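Side-chain contact in beta-porphyranase A (PDB 4AW7), which hydrolyses the sulfated red-seaweed polysaccharide porphyran, cutting the linkages between beta-D-galactose and alpha-L-galactose-6-sulfate and releasing mostly disaccharides: residues Gly203-Trp208 with Gly575-Ser580. Residues are numbered along the deposited sequence; the frame is centred on the assembly and turned at random.
With K (potassium ion), chain F.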
# COMPACT_ATOMS: atom_id res chain seq x y z
N GLY A 203 4.51 -2.74 -22.56
CA GLY A 203 5.42 -2.34 -23.62
C GLY A 203 6.84 -2.79 -23.38
O GLY A 203 7.80 -2.06 -23.61
N ASN A 204 6.99 -3.99 -22.81
CA ASN A 204 8.33 -4.49 -22.51
C ASN A 204 9.05 -3.56 -21.54
O ASN A 204 10.24 -3.31 -21.67
CB ASN A 204 9.14 -4.60 -23.80
CG ASN A 204 10.14 -5.69 -23.75
OD1 ASN A 204 9.90 -6.73 -23.14
ND2 ASN A 204 11.27 -5.49 -24.44
N PHE A 205 8.31 -3.04 -20.56
CA PHE A 205 8.76 -2.08 -19.54
C PHE A 205 8.97 -0.67 -20.07
O PHE A 205 9.43 0.21 -19.36
CB PHE A 205 9.96 -2.59 -18.73
CG PHE A 205 9.57 -3.69 -17.77
CD1 PHE A 205 9.52 -4.99 -18.19
CD2 PHE A 205 9.21 -3.42 -16.45
CE1 PHE A 205 9.12 -6.01 -17.33
CE2 PHE A 205 8.85 -4.43 -15.58
CZ PHE A 205 8.81 -5.71 -16.01
N ASN A 206 8.52 -0.41 -21.29
CA ASN A 206 8.44 0.99 -21.76
C ASN A 206 7.58 1.83 -20.83
O ASN A 206 7.85 3.01 -20.62
CB ASN A 206 7.89 1.08 -23.18
CG ASN A 206 7.94 2.50 -23.72
OD1 ASN A 206 9.02 3.01 -23.94
ND2 ASN A 206 6.78 3.14 -23.86
N TYR A 207 6.53 1.23 -20.28
CA TYR A 207 5.62 1.96 -19.41
C TYR A 207 6.37 2.42 -18.13
O TYR A 207 6.33 3.59 -17.78
CB TYR A 207 4.36 1.15 -19.11
CG TYR A 207 3.34 1.97 -18.38
CD1 TYR A 207 3.29 2.08 -17.00
CD2 TYR A 207 2.38 2.68 -19.11
CE1 TYR A 207 2.37 2.87 -16.39
CE2 TYR A 207 1.43 3.46 -18.48
CZ TYR A 207 1.42 3.55 -17.11
OH TYR A 207 0.50 4.37 -16.49
N TRP A 208 7.03 1.50 -17.45
CA TRP A 208 7.91 1.85 -16.35
C TRP A 208 8.84 3.00 -16.79
O TRP A 208 8.95 4.01 -16.12
CB TRP A 208 8.78 0.65 -15.94
CG TRP A 208 9.92 1.03 -15.04
CD1 TRP A 208 11.21 1.14 -15.41
CD2 TRP A 208 9.87 1.36 -13.65
NE1 TRP A 208 11.97 1.53 -14.36
CE2 TRP A 208 11.17 1.68 -13.26
CE3 TRP A 208 8.84 1.42 -12.70
CZ2 TRP A 208 11.48 2.06 -11.96
CZ3 TRP A 208 9.16 1.77 -11.41
CH2 TRP A 208 10.47 2.12 -11.06
N GLY A 575 13.24 -13.80 -23.04
CA GLY A 575 12.16 -12.81 -23.06
C GLY A 575 11.79 -12.36 -21.67
O GLY A 575 12.00 -13.06 -20.68
N GLY A 576 11.26 -11.16 -21.63
CA GLY A 576 10.88 -10.56 -20.35
C GLY A 576 12.09 -10.02 -19.61
O GLY A 576 13.20 -9.92 -20.14
N HIS A 577 11.85 -9.58 -18.38
CA HIS A 577 12.86 -8.96 -17.55
C HIS A 577 12.76 -9.45 -16.13
O HIS A 577 11.68 -9.77 -15.63
CB HIS A 577 12.69 -7.45 -17.51
CG HIS A 577 13.02 -6.73 -18.77
ND1 HIS A 577 12.17 -6.69 -19.84
CD2 HIS A 577 14.08 -5.94 -19.08
CE1 HIS A 577 12.74 -5.98 -20.82
NE2 HIS A 577 13.89 -5.49 -20.37
N VAL A 578 13.92 -9.44 -15.49
CA VAL A 578 13.95 -9.45 -14.02
C VAL A 578 13.86 -7.98 -13.61
O VAL A 578 14.76 -7.19 -13.87
CB VAL A 578 15.24 -10.08 -13.47
CG1 VAL A 578 15.21 -10.04 -11.94
CG2 VAL A 578 15.41 -11.51 -13.97
N SER A 579 12.75 -7.59 -12.98
CA SER A 579 12.54 -6.17 -12.63
C SER A 579 13.31 -5.75 -11.38
O SER A 579 13.93 -4.71 -11.36
CB SER A 579 11.05 -5.87 -12.51
OG SER A 579 10.44 -6.75 -11.58
N SER A 580 13.28 -6.62 -10.36
CA SER A 580 14.01 -6.31 -9.12
C SER A 580 14.37 -7.61 -8.42
O SER A 580 13.68 -8.63 -8.52
CB SER A 580 13.21 -5.39 -8.19
OG SER A 580 11.97 -5.95 -7.78
K K F . 0.52 5.04 -13.67
O HOH W 1 10.63 -9.57 -23.87
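Phe-205 and His-577 reach past each other in opposite directions, and their rings meet obliquely, centroids 5.1 Å apart and planes at 64°. The closest touch is Phe-205 CD1 to His-577 ND1 at 3.6 Å, while CE1 rests against CB of His-577. In His-577, CG lies anti to the carbonyl carbon (chi1 -71°), which swings the imidazole along its own backbone toward Asn-204. Farther along the same phenyl, CE2 is 4.0 Å from Ser-579 CB, so one ring spans two alternate residues of the strand. Leu-482 and Met-253 also pack on it. With an alanine here in place of the phenyl, a gap would probably open between turn and strand, over His-577 and Ser-579, and the imidazole would lose one of the surfaces it rests on.

In one of its two modelled conformers, Asn-204 crosses His-577 at about a right angle, its amide turned 65° from the imidazole plane. There OD1 sits at the imidazole edge, 3.7 Å from His-577 CE1, and accepts from a water that in turn takes the N-H of Gly-576.

Gly-203 to Asn-206 form a type I' turn, with Phe-205 as N-cap residue of helix 206-210; on that helix Tyr-207 OH binds potassium at 2.9 Å. The contact is thus a domain interface, where a helix-leading turn of the catalytic barrel packs against the outer face of the C-terminal beta-sandwich, at the start of strand 577-589, near its classic bulge at Ser-579 and Ser-580.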